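Local coordinates for putative secreted cellulose-binding protein (Streptomyces coelicolor, PDB 4OY6) that oxidises cellulose as a copper-dependent lytic polysaccharide monooxygenase of family AA10, contributing to the breakdown of the polymer, at residues W46-L51 and K101-A106; D84-W89 and T126-W131; F113-T118 and I151-S156; W168-S171 and T176-L179. All blocks are in the same frame, centred on the assembly; numbering follows the deposited sequence. Where two conformers were deposited one is given.

Contact 1 (W46-L51 and K101-A106). With ZN (zinc ion), chain H; NA (sodium ion), chain L.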
loop_
_atom_site.group_PDB
_atom_site.type_symbol
_atom_site.label_atom_id
_atom_site.label_comp_id
_atom_site.label_asym_id
_atom_site.label_seq_id
_atom_site.Cartn_x
_atom_site.Cartn_y
_atom_site.Cartn_z
ATOM N N TRP A 46 -11.860 -6.512 5.021
ATOM C CA TRP A 46 -13.144 -6.588 4.291
ATOM C C TRP A 46 -13.330 -5.335 3.433
ATOM O O TRP A 46 -13.720 -5.437 2.272
ATOM C CB TRP A 46 -14.353 -6.766 5.223
ATOM C CG TRP A 46 -14.311 -7.971 6.090
ATOM C CD1 TRP A 46 -14.472 -7.996 7.434
ATOM C CD2 TRP A 46 -14.108 -9.345 5.689
ATOM N NE1 TRP A 46 -14.401 -9.293 7.911
ATOM C CE2 TRP A 46 -14.166 -10.135 6.859
ATOM C CE3 TRP A 46 -13.910 -9.986 4.469
ATOM C CZ2 TRP A 46 -13.982 -11.511 6.837
ATOM C CZ3 TRP A 46 -13.708 -11.362 4.455
ATOM C CH2 TRP A 46 -13.744 -12.102 5.632
ATOM N N ASN A 47 -13.020 -4.166 4.006
ATOM C CA ASN A 47 -13.056 -2.904 3.256
ATOM C C ASN A 47 -11.643 -2.645 2.710
ATOM O O ASN A 47 -10.943 -1.713 3.094
ATOM C CB ASN A 47 -13.561 -1.786 4.133
ATOM C CG ASN A 47 -13.828 -0.516 3.360
ATOM O OD1 ASN A 47 -13.514 -0.432 2.182
ATOM N ND2 ASN A 47 -14.421 0.478 4.031
ATOM N N TRP A 48 -11.247 -3.488 1.773
ATOM C CA TRP A 48 -9.901 -3.383 1.258
ATOM C C TRP A 48 -9.762 -2.181 0.338
ATOM O O TRP A 48 -8.634 -1.756 0.077
ATOM C CB TRP A 48 -9.399 -4.628 0.568
ATOM C CG TRP A 48 -10.264 -5.129 -0.461
ATOM C CD1 TRP A 48 -11.141 -6.174 -0.339
ATOM C CD2 TRP A 48 -10.314 -4.710 -1.852
ATOM N NE1 TRP A 48 -11.764 -6.400 -1.543
ATOM C CE2 TRP A 48 -11.257 -5.540 -2.489
ATOM C CE3 TRP A 48 -9.616 -3.741 -2.623
ATOM C CZ2 TRP A 48 -11.579 -5.390 -3.831
ATOM C CZ3 TRP A 48 -9.921 -3.612 -3.948
ATOM C CH2 TRP A 48 -10.906 -4.426 -4.541
ATOM N N ASN A 49 -10.870 -1.632 -0.157
ATOM C CA ASN A 49 -10.822 -0.524 -1.101
ATOM C C ASN A 49 -10.979 0.862 -0.487
ATOM O O ASN A 49 -11.051 1.845 -1.214
ATOM C CB ASN A 49 -11.791 -0.758 -2.274
ATOM C CG ASN A 49 -13.262 -0.624 -1.936
ATOM O OD1 ASN A 49 -13.699 -0.456 -0.799
ATOM N ND2 ASN A 49 -14.054 -0.650 -2.992
ATOM N N GLY A 50 -11.026 0.941 0.838
ATOM C CA GLY A 50 -11.360 2.156 1.538
ATOM C C GLY A 50 -10.231 2.946 2.178
ATOM O O GLY A 50 -10.480 3.715 3.110
ATOM N N LEU A 51 -8.991 2.783 1.678
ATOM C CA LEU A 51 -7.837 3.423 2.305
ATOM C C LEU A 51 -7.523 4.739 1.595
ATOM O O LEU A 51 -6.620 4.811 0.763
ATOM C CB LEU A 51 -6.652 2.463 2.327
ATOM C CG LEU A 51 -5.671 2.696 3.491
ATOM C CD1 LEU A 51 -4.673 1.556 3.545
ATOM C CD2 LEU A 51 -4.954 4.046 3.424
ATOM N N LYS A 101 -0.266 -2.606 -10.367
ATOM C CA LYS A 101 -1.616 -2.740 -10.905
ATOM C C LYS A 101 -2.614 -2.403 -9.829
ATOM O O LYS A 101 -2.617 -2.992 -8.758
ATOM C CB LYS A 101 -1.889 -4.144 -11.438
ATOM C CG LYS A 101 -3.287 -4.272 -12.032
ATOM C CD LYS A 101 -3.517 -5.675 -12.552
ATOM C CE LYS A 101 -4.937 -5.867 -13.032
ATOM N NZ LYS A 101 -5.108 -7.202 -13.659
ATOM N N LEU A 102 -3.455 -1.436 -10.142
ATOM C CA LEU A 102 -4.553 -1.069 -9.301
ATOM C C LEU A 102 -5.885 -1.468 -9.907
ATOM O O LEU A 102 -6.100 -1.346 -11.117
ATOM C CB LEU A 102 -4.619 0.421 -9.066
ATOM C CG LEU A 102 -3.469 1.002 -8.286
ATOM C CD1 LEU A 102 -2.420 1.543 -9.239
ATOM C CD2 LEU A 102 -3.996 2.058 -7.315
ATOM N N HIS A 103 -6.790 -1.929 -9.052
ATOM C CA HIS A 103 -8.153 -2.199 -9.456
ATOM C C HIS A 103 -9.009 -1.135 -8.814
ATOM O O HIS A 103 -8.897 -0.900 -7.615
ATOM C CB HIS A 103 -8.599 -3.587 -8.984
ATOM C CG HIS A 103 -9.966 -3.941 -9.450
ATOM N ND1 HIS A 103 -10.217 -4.302 -10.752
ATOM C CD2 HIS A 103 -11.153 -3.967 -8.817
ATOM C CE1 HIS A 103 -11.508 -4.523 -10.906
ATOM N NE2 HIS A 103 -12.093 -4.341 -9.746
ATOM N N ASP A 104 -9.877 -0.541 -9.626
ATOM C CA ASP A 104 -10.785 0.540 -9.228
ATOM C C ASP A 104 -12.215 0.154 -9.545
ATOM O O ASP A 104 -12.568 0.015 -10.707
ATOM C CB ASP A 104 -10.399 1.840 -9.957
ATOM C CG ASP A 104 -11.283 3.025 -9.620
ATOM O OD1 ASP A 104 -12.153 2.913 -8.723
ATOM O OD2 ASP A 104 -11.062 4.074 -10.271
ATOM N N GLN A 105 -13.021 -0.002 -8.506
ATOM C CA GLN A 105 -14.420 -0.389 -8.653
ATOM C C GLN A 105 -15.274 0.675 -9.361
ATOM O O GLN A 105 -16.338 0.371 -9.863
ATOM C CB GLN A 105 -15.038 -0.711 -7.272
ATOM C CG GLN A 105 -14.316 -1.784 -6.440
ATOM C CD GLN A 105 -14.267 -3.181 -7.052
ATOM O OE1 GLN A 105 -14.101 -3.361 -8.254
ATOM N NE2 GLN A 105 -14.384 -4.185 -6.197
ATOM N N ALA A 106 -14.808 1.913 -9.361
ATOM C CA ALA A 106 -15.598 3.065 -9.795
ATOM C C ALA A 106 -15.084 3.748 -11.079
ATOM O O ALA A 106 -15.727 4.669 -11.571
ATOM C CB ALA A 106 -15.657 4.083 -8.671
HETATM ZN ZN ZN H . -13.960 -4.785 -9.450
HETATM NA NA NA L . -9.040 -5.514 -11.858
HETATM O O HOH W 1 -7.627 -6.662 -10.902
#
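Trp48 and Asn49 lean from the loop 46-51, with its type I turn from Asn47 to Gly50, against His103 and Gln105, the pair that binds zinc at the end of strand 97-104. Only modest van der Waals contact crosses between the segments. The far corner of the indole, Trp48 CH2, lies 3.9 Å from Gln105 NE2, with ring and amide planes 47° apart, while His103 CD2 sits 4.3 Å from Trp48 CH2, at the indole edge. The amide of Asn49 stands almost perpendicular to that of Gln105, and its end lies against Gln105 CG.

The zinc is chelated within 101-106 and fixes the groups on which Trp48 and Asn49 rest. His103 NE2 and Gln105 OE1 each lie 1.9 Å from the metal; a bend at chi2 (-62°) turns the glutamine back so that NE2 is left for the tryptophan side. His103 ND1 holds a sodium ion at 2.0 Å, shared with a water and Asn148.

By hydrogen bonding, Ala106 N donates 2.9 Å to Asp104 OD1 from above the carboxylate plane, an Asx turn, and the same oxygen accepts from His1 N. Asn49 also touches His1, a copper ligand, and the nearest side-chain atom of Gln105 is about 6 Å from the copper, placing the zinc pair beside that surface site. Two metal bonds to His103, if both sites are filled, would probably favour loss of its remaining ring proton.

Contact 2 (D84-W89 and T126-W131)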
loop_
_atom_site.group_PDB
_atom_site.type_symbol
_atom_site.label_atom_id
_atom_site.label_comp_id
_atom_site.label_asym_id
_atom_site.label_seq_id
_atom_site.Cartn_x
_atom_site.Cartn_y
_atom_site.Cartn_z
ATOM N N ASP A 84 0.233 0.030 10.104
ATOM C CA ASP A 84 1.458 0.700 10.525
ATOM C C ASP A 84 2.336 -0.172 11.437
ATOM O O ASP A 84 3.424 0.250 11.841
ATOM C CB ASP A 84 1.121 1.993 11.260
ATOM C CG ASP A 84 0.490 3.057 10.371
ATOM O OD1 ASP A 84 0.838 3.126 9.178
ATOM O OD2 ASP A 84 -0.312 3.848 10.910
ATOM N N ALA A 85 1.886 -1.379 11.785
ATOM C CA ALA A 85 2.710 -2.266 12.583
ATOM C C ALA A 85 4.029 -2.551 11.876
ATOM O O ALA A 85 4.090 -2.622 10.641
ATOM C CB ALA A 85 1.965 -3.552 12.878
ATOM N N VAL A 86 5.068 -2.721 12.687
ATOM C CA VAL A 86 6.400 -3.007 12.195
ATOM C C VAL A 86 6.700 -4.484 12.459
ATOM O O VAL A 86 6.567 -4.971 13.590
ATOM C CB VAL A 86 7.426 -2.101 12.875
ATOM C CG1 VAL A 86 8.843 -2.466 12.461
ATOM C CG2 VAL A 86 7.124 -0.648 12.564
ATOM N N GLY A 87 7.065 -5.212 11.403
ATOM C CA GLY A 87 7.305 -6.634 11.518
ATOM C C GLY A 87 7.402 -7.269 10.161
ATOM O O GLY A 87 7.425 -6.562 9.142
ATOM N N PRO A 88 7.460 -8.599 10.133
ATOM C CA PRO A 88 7.739 -9.338 8.903
ATOM C C PRO A 88 6.498 -9.527 8.013
ATOM O O PRO A 88 5.991 -10.639 7.840
ATOM C CB PRO A 88 8.277 -10.668 9.438
ATOM C CG PRO A 88 7.511 -10.866 10.706
ATOM C CD PRO A 88 7.473 -9.490 11.323
ATOM N N TRP A 89 6.018 -8.420 7.453
ATOM C CA TRP A 89 4.903 -8.444 6.517
ATOM C C TRP A 89 5.269 -9.361 5.356
ATOM O O TRP A 89 6.396 -9.355 4.863
ATOM C CB TRP A 89 4.620 -7.039 5.993
ATOM C CG TRP A 89 3.995 -6.146 7.027
ATOM C CD1 TRP A 89 4.624 -5.307 7.884
ATOM C CD2 TRP A 89 2.599 -5.990 7.260
ATOM N NE1 TRP A 89 3.718 -4.659 8.669
ATOM C CE2 TRP A 89 2.454 -5.072 8.321
ATOM C CE3 TRP A 89 1.466 -6.556 6.700
ATOM C CZ2 TRP A 89 1.211 -4.711 8.808
ATOM C CZ3 TRP A 89 0.239 -6.216 7.218
ATOM C CH2 TRP A 89 0.123 -5.312 8.249
ATOM N N THR A 126 11.908 -4.128 10.862
ATOM C CA THR A 126 12.283 -3.599 12.173
ATOM C C THR A 126 12.198 -2.080 12.334
ATOM O O THR A 126 12.385 -1.575 13.444
ATOM C CB THR A 126 13.716 -4.031 12.578
ATOM O OG1 THR A 126 14.658 -3.501 11.635
ATOM C CG2 THR A 126 13.834 -5.545 12.664
ATOM N N GLN A 127 11.894 -1.353 11.258
ATOM C CA GLN A 127 11.848 0.102 11.286
ATOM C C GLN A 127 10.520 0.625 10.753
ATOM O O GLN A 127 9.992 0.107 9.760
ATOM C CB GLN A 127 12.950 0.667 10.405
ATOM C CG GLN A 127 14.355 0.273 10.831
ATOM C CD GLN A 127 15.393 0.927 9.952
ATOM O OE1 GLN A 127 15.850 0.347 8.983
ATOM N NE2 GLN A 127 15.719 2.183 10.249
ATOM N N ALA A 128 9.995 1.659 11.417
ATOM C CA ALA A 128 8.777 2.320 10.959
ATOM C C ALA A 128 9.045 3.082 9.656
ATOM O O ALA A 128 10.118 3.676 9.472
ATOM C CB ALA A 128 8.299 3.296 12.016
ATOM N N LEU A 129 8.087 3.047 8.740
ATOM C CA LEU A 129 8.193 3.824 7.513
ATOM C C LEU A 129 8.089 5.325 7.804
ATOM O O LEU A 129 7.229 5.769 8.561
ATOM C CB LEU A 129 7.098 3.452 6.537
ATOM C CG LEU A 129 7.417 2.474 5.443
ATOM C CD1 LEU A 129 7.347 1.100 6.085
ATOM C CD2 LEU A 129 6.402 2.672 4.307
ATOM N N THR A 130 8.973 6.078 7.160
ATOM C CA THR A 130 8.986 7.538 7.215
ATOM C C THR A 130 9.167 8.045 5.789
ATOM O O THR A 130 9.675 7.337 4.927
ATOM C CB THR A 130 10.125 8.085 8.086
ATOM O OG1 THR A 130 11.364 7.845 7.412
ATOM C CG2 THR A 130 10.102 7.433 9.482
ATOM N N TRP A 131 8.789 9.296 5.569
ATOM C CA TRP A 131 8.973 9.907 4.260
ATOM C C TRP A 131 10.458 9.984 3.888
ATOM O O TRP A 131 10.822 9.833 2.721
ATOM C CB TRP A 131 8.341 11.285 4.224
ATOM C CG TRP A 131 6.840 11.255 4.209
ATOM C CD1 TRP A 131 5.992 11.420 5.278
ATOM C CD2 TRP A 131 5.998 11.050 3.068
ATOM N NE1 TRP A 131 4.693 11.348 4.869
ATOM C CE2 TRP A 131 4.664 11.122 3.517
ATOM C CE3 TRP A 131 6.235 10.842 1.713
ATOM C CZ2 TRP A 131 3.577 11.001 2.645
ATOM C CZ3 TRP A 131 5.143 10.699 0.849
ATOM C CH2 TRP A 131 3.843 10.790 1.321
#
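Val86 spreads its two methyls over the backbone from Thr126 to Ala128. CG1, set opposite the valine's own nitrogen (chi1 175°), rests against the peptide joining Thr126 to Gln127, 3.4 Å from Thr126 C. The other branch, CG2, reaches further along the chain and meets Ala128, with 3.8 Å to Ala128 CA and 4.2 Å to Ala128 CB. One forked side chain thus lies along three consecutive residues, and the contact is apolar on the valine side but largely main chain on the other. Thr126 and Gln127 point their side chains away from the valine, and both polar ends are held by Asp123.

What presents Val86 is a compact fold of its own segment. Trp89 NE1 donates to Ala85 O at 2.9 Å in a nearly straight bond (171°); the acceptor lies in the indole plane, whereas the donor stands above the plane of the carbonyl. Between them Trp89 N bonds to Gly87 O, closing an inverse gamma turn centred on Pro88. The indole is in turn fixed by a cation-pi contact with Arg10 and by Met33 and Gln36 of helix 32-40.

Further along, Leu129 bonds through its backbone to Gly67. The outcome is a surface seam between two irregular connections: one in the loop between helix 60-63 and strand 92-93, the other linking strands 110-118 and 134-139 of the AA10 beta-sandwich.

Contact 3 (F113-T118 and I151-S156)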
loop_
_atom_site.group_PDB
_atom_site.type_symbol
_atom_site.label_atom_id
_atom_site.label_comp_id
_atom_site.label_asym_id
_atom_site.label_seq_id
_atom_site.Cartn_x
_atom_site.Cartn_y
_atom_site.Cartn_z
ATOM N N PHE A 113 -0.301 9.200 -10.477
ATOM C CA PHE A 113 0.230 8.316 -9.447
ATOM C C PHE A 113 1.637 8.752 -9.106
ATOM O O PHE A 113 2.410 9.152 -9.971
ATOM C CB PHE A 113 0.295 6.859 -9.929
ATOM C CG PHE A 113 -1.043 6.270 -10.295
ATOM C CD1 PHE A 113 -1.848 5.716 -9.329
ATOM C CD2 PHE A 113 -1.488 6.251 -11.608
ATOM C CE1 PHE A 113 -3.068 5.158 -9.655
ATOM C CE2 PHE A 113 -2.716 5.688 -11.943
ATOM C CZ PHE A 113 -3.507 5.149 -10.961
ATOM N N LEU A 114 1.966 8.658 -7.825
ATOM C CA LEU A 114 3.351 8.750 -7.337
ATOM C C LEU A 114 3.710 7.376 -6.806
ATOM O O LEU A 114 2.941 6.770 -6.064
ATOM C CB LEU A 114 3.493 9.780 -6.222
ATOM C CG LEU A 114 2.926 11.156 -6.500
ATOM C CD1 LEU A 114 3.042 12.020 -5.247
ATOM C CD2 LEU A 114 3.546 11.818 -7.713
ATOM N N VAL A 115 4.898 6.890 -7.155
ATOM C CA VAL A 115 5.343 5.610 -6.633
ATOM C C VAL A 115 6.722 5.817 -6.012
ATOM O O VAL A 115 7.617 6.380 -6.631
ATOM C CB VAL A 115 5.431 4.522 -7.728
ATOM C CG1 VAL A 115 5.771 3.185 -7.100
ATOM C CG2 VAL A 115 4.142 4.434 -8.529
ATOM N N TYR A 116 6.843 5.351 -4.776
ATOM C CA TYR A 116 8.074 5.374 -4.020
ATOM C C TYR A 116 8.472 3.956 -3.641
ATOM O O TYR A 116 7.648 3.059 -3.594
ATOM C CB TYR A 116 7.928 6.173 -2.718
ATOM C CG TYR A 116 7.469 7.594 -2.879
ATOM C CD1 TYR A 116 6.107 7.895 -2.991
ATOM C CD2 TYR A 116 8.372 8.645 -2.957
ATOM C CE1 TYR A 116 5.675 9.188 -3.141
ATOM C CE2 TYR A 116 7.943 9.958 -3.112
ATOM C CZ TYR A 116 6.592 10.216 -3.193
ATOM O OH TYR A 116 6.169 11.498 -3.351
ATOM N N VAL A 117 9.743 3.780 -3.323
ATOM C CA VAL A 117 10.214 2.535 -2.710
ATOM C C VAL A 117 11.124 2.901 -1.545
ATOM O O VAL A 117 11.834 3.911 -1.581
ATOM C CB VAL A 117 10.942 1.593 -3.718
ATOM C CG1 VAL A 117 11.381 0.307 -3.035
ATOM C CG2 VAL A 117 10.059 1.238 -4.915
ATOM N N THR A 118 11.127 2.087 -0.509
ATOM C CA THR A 118 12.061 2.294 0.598
ATOM C C THR A 118 13.501 2.177 0.095
ATOM O O THR A 118 13.832 1.350 -0.767
ATOM C CB THR A 118 11.797 1.320 1.754
ATOM O OG1 THR A 118 11.784 -0.016 1.256
ATOM C CG2 THR A 118 10.476 1.640 2.421
ATOM N N ILE A 151 0.963 0.873 -13.826
ATOM C CA ILE A 151 2.106 1.772 -13.808
ATOM C C ILE A 151 3.365 0.927 -14.001
ATOM O O ILE A 151 3.711 0.137 -13.126
ATOM C CB ILE A 151 2.259 2.552 -12.495
ATOM C CG1 ILE A 151 0.973 3.288 -12.124
ATOM C CG2 ILE A 151 3.424 3.526 -12.613
ATOM C CD1 ILE A 151 0.575 3.137 -10.697
ATOM N N PRO A 152 4.037 1.071 -15.151
ATOM C CA PRO A 152 5.266 0.298 -15.390
ATOM C C PRO A 152 6.419 0.967 -14.687
ATOM O O PRO A 152 6.858 2.038 -15.088
ATOM C CB PRO A 152 5.425 0.337 -16.898
ATOM C CG PRO A 152 4.744 1.608 -17.307
ATOM C CD PRO A 152 3.683 1.922 -16.297
ATOM N N VAL A 153 6.884 0.364 -13.603
ATOM C CA VAL A 153 7.968 0.889 -12.776
ATOM C C VAL A 153 9.282 0.241 -13.178
ATOM O O VAL A 153 9.331 -0.961 -13.449
ATOM C CB VAL A 153 7.668 0.645 -11.256
ATOM C CG1 VAL A 153 8.822 1.117 -10.364
ATOM C CG2 VAL A 153 6.395 1.370 -10.849
ATOM N N SER A 154 10.348 1.021 -13.179
ATOM C CA SER A 154 11.681 0.504 -13.440
ATOM C C SER A 154 12.607 0.971 -12.347
ATOM O O SER A 154 12.757 2.179 -12.102
ATOM C CB SER A 154 12.205 1.012 -14.781
ATOM O OG SER A 154 13.516 0.541 -15.040
ATOM N N THR A 155 13.285 0.011 -11.711
ATOM C CA THR A 155 14.286 0.296 -10.694
ATOM C C THR A 155 15.557 -0.474 -11.020
ATOM O O THR A 155 15.518 -1.442 -11.778
ATOM C CB THR A 155 13.824 -0.099 -9.266
ATOM O OG1 THR A 155 13.812 -1.525 -9.136
ATOM C CG2 THR A 155 12.444 0.494 -8.950
ATOM N N SER A 156 16.660 -0.032 -10.433
ATOM C CA SER A 156 17.912 -0.776 -10.462
ATOM C C SER A 156 18.635 -0.557 -9.147
ATOM O O SER A 156 18.525 0.501 -8.552
ATOM C CB SER A 156 18.797 -0.333 -11.636
ATOM O OG SER A 156 18.172 -0.519 -12.888
#
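Ile151 sets its CD1 methyl over one face of the Phe113 ring, a CH-pi contact with CD1 3.8 Å from the ring centroid and 23° off the normal. The methyl is displaced toward the attached end of the ring, so that its nearest atom is Phe113 CG at 3.5 Å. An unusual chi2 of 134°, far from a staggered value, swings CD1 into this place. Phe113 is also met edge-to-face by Tyr143, and exchanging the phenylalanine for an alanine is likely to leave Ile151 CD1 without the ring face beneath it and to open a gap between the sheets. The second branch of the isoleucine, CG2, turns to Val115 and approaches its CG2 at 4.2 Å.

Two residues on, Val153 again faces inward and offers CG2 to Val115 CG1 at 4.2 Å, which places Val115 between two successive inward side chains of the facing strand. The two strands belong to different sheets: their axes approach to 9.6 Å and cross at -34°, running broadly the same way, the face-to-face geometry of a beta-sandwich, here the immunoglobulin-like core of the AA10 family. Val137 of strand 134-139 touches both valines, and Val100 of strand 97-104 packs on Val153.

At Thr155 the strand has ended, yet the side chain still starts out toward strand 110-118, while its OG1 hydrogen-bonds to Asp96 O.

Contact 4 (W168-S171 and T176-L179)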
loop_
_atom_site.group_PDB
_atom_site.type_symbol
_atom_site.label_atom_id
_atom_site.label_comp_id
_atom_site.label_asym_id
_atom_site.label_seq_id
_atom_site.Cartn_x
_atom_site.Cartn_y
_atom_site.Cartn_z
ATOM N N TRP A 168 -2.299 7.295 -5.207
ATOM C CA TRP A 168 -3.253 7.455 -6.300
ATOM C C TRP A 168 -4.088 8.691 -6.023
ATOM O O TRP A 168 -4.875 8.699 -5.079
ATOM C CB TRP A 168 -4.140 6.221 -6.401
ATOM C CG TRP A 168 -5.364 6.306 -7.263
ATOM C CD1 TRP A 168 -5.611 7.139 -8.316
ATOM C CD2 TRP A 168 -6.517 5.480 -7.119
ATOM N NE1 TRP A 168 -6.865 6.882 -8.821
ATOM C CE2 TRP A 168 -7.438 5.862 -8.107
ATOM C CE3 TRP A 168 -6.864 4.452 -6.225
ATOM C CZ2 TRP A 168 -8.694 5.258 -8.219
ATOM C CZ3 TRP A 168 -8.086 3.854 -6.342
ATOM C CH2 TRP A 168 -9.000 4.269 -7.320
ATOM N N GLN A 169 -3.923 9.724 -6.837
ATOM C CA GLN A 169 -4.767 10.906 -6.764
ATOM C C GLN A 169 -5.916 10.696 -7.749
ATOM O O GLN A 169 -5.692 10.699 -8.962
ATOM C CB GLN A 169 -3.981 12.173 -7.113
ATOM C CG GLN A 169 -4.815 13.436 -7.064
ATOM C CD GLN A 169 -5.226 13.801 -5.671
ATOM O OE1 GLN A 169 -4.536 13.511 -4.689
ATOM N NE2 GLN A 169 -6.349 14.516 -5.577
ATOM N N ALA A 170 -7.114 10.450 -7.233
ATOM C CA ALA A 170 -8.252 10.156 -8.094
ATOM C C ALA A 170 -8.728 11.428 -8.787
ATOM O O ALA A 170 -8.498 12.528 -8.288
ATOM C CB ALA A 170 -9.360 9.523 -7.287
ATOM N N SER A 171 -9.395 11.279 -9.933
ATOM C CA SER A 171 -9.808 12.431 -10.740
ATOM C C SER A 171 -11.189 13.003 -10.448
ATOM O O SER A 171 -11.484 14.098 -10.890
ATOM C CB SER A 171 -9.728 12.059 -12.214
ATOM O OG SER A 171 -8.376 11.855 -12.603
ATOM N N THR A 176 -7.436 10.774 -2.315
ATOM C CA THR A 176 -6.119 10.183 -2.504
ATOM C C THR A 176 -6.054 8.870 -1.727
ATOM O O THR A 176 -6.476 8.800 -0.574
ATOM C CB THR A 176 -5.022 11.110 -1.957
ATOM O OG1 THR A 176 -5.287 12.470 -2.325
ATOM C CG2 THR A 176 -3.640 10.673 -2.451
ATOM N N TYR A 177 -5.504 7.837 -2.370
ATOM C CA TYR A 177 -5.314 6.515 -1.783
ATOM C C TYR A 177 -3.831 6.287 -1.541
ATOM O O TYR A 177 -3.018 6.650 -2.377
ATOM C CB TYR A 177 -5.894 5.429 -2.694
ATOM C CG TYR A 177 -7.360 5.598 -2.997
ATOM C CD1 TYR A 177 -7.818 6.615 -3.831
ATOM C CD2 TYR A 177 -8.301 4.743 -2.454
ATOM C CE1 TYR A 177 -9.171 6.759 -4.101
ATOM C CE2 TYR A 177 -9.671 4.896 -2.710
ATOM C CZ TYR A 177 -10.091 5.927 -3.528
ATOM O OH TYR A 177 -11.439 6.089 -3.769
ATOM N N PHE A 178 -3.512 5.664 -0.407
ATOM C CA PHE A 178 -2.126 5.512 0.060
ATOM C C PHE A 178 -1.859 4.031 0.293
ATOM O O PHE A 178 -2.347 3.461 1.266
ATOM C CB PHE A 178 -1.895 6.292 1.366
ATOM C CG PHE A 178 -2.160 7.773 1.224
ATOM C CD1 PHE A 178 -3.416 8.305 1.445
ATOM C CD2 PHE A 178 -1.138 8.639 0.884
ATOM C CE1 PHE A 178 -3.636 9.665 1.299
ATOM C CE2 PHE A 178 -1.355 9.994 0.732
ATOM C CZ PHE A 178 -2.605 10.506 0.947
ATOM N N LEU A 179 -1.129 3.420 -0.630
ATOM C CA LEU A 179 -1.041 1.951 -0.675
ATOM C C LEU A 179 0.401 1.459 -0.475
ATOM O O LEU A 179 1.269 1.634 -1.347
ATOM C CB LEU A 179 -1.546 1.420 -2.010
ATOM C CG LEU A 179 -2.985 1.638 -2.434
ATOM C CD1 LEU A 179 -4.040 1.647 -1.337
ATOM C CD2 LEU A 179 -3.144 2.822 -3.327
#
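Trp168 and Tyr177 lie side by side on one face of a hairpin, their rings in an offset stack with centroids 4.2 Å apart and planes inclined by 20°. The overlap is uneven: Tyr177 CD1 lies over the rim of the indole, 3.4 Å from Trp168 CE3, while Trp168 CZ3 sits over the centre of the phenol ring. Ala170 CB touches the edge of the same ring, 4.2 Å from Tyr177 CE1.

The backbones of Trp168 and Tyr177 form an antiparallel hydrogen-bonded pair, Trp168 N to Tyr177 O at 3.0 Å and Tyr177 N to Trp168 O at 2.9 Å. The next pair, Gln169 with Thr176, is non-hydrogen-bonded in its backbone, but on the opposite face of the sheet Thr176 OG1 donates to Gln169 OE1 at 2.7 Å. A bend at chi2 (69°) folds the glutamine amide toward the threonine, and its NE2 is taken by Asp174.

Further out, Trp168 NE1 bonds to Gly109 O, which helps hold the indole against the tyrosine. Tyr177 meets the ring of His1 edge-to-face and comes within about 3 Å of the copper ion (nearest atoms), which His1 and His108 bind in the histidine brace of lytic polysaccharide monooxygenases. A leucine in place of Tyr177 would probably leave the indole face without its flat partner and the ring of His1 without its aromatic support beside the metal.

Strand 161-170 pairs with strand 110-118 as well as with 175-184; Leu102 and Asp104 of strand 97-104 pack on Trp168, and Phe60 of helix 60-63 touches Gln169 and Thr176.

In the fold
Burial and chemistry change together across the fold. Contacts 3 and 4 are core: contact 3 is apolar and joins the two sheets, whereas contact 4 works within one sheet and combines backbone pairing with aromatic stacking. Contacts 1 and 2 lie at the surface on opposite sides of the chain's centre, and both involve loops; the first packs a tryptophan and an asparagine on a metal-binding pair, the second a single valine on backbone. Strand 97-104 ties contact 1 inward, since Leu102 packs on Ile151 and Phe113 of contact 3, and Phe113 meets Trp168 of contact 4. Contacts 1 and 4 approach the copper site, while contact 2 only brushes contact 3, through Trp131 and Tyr116.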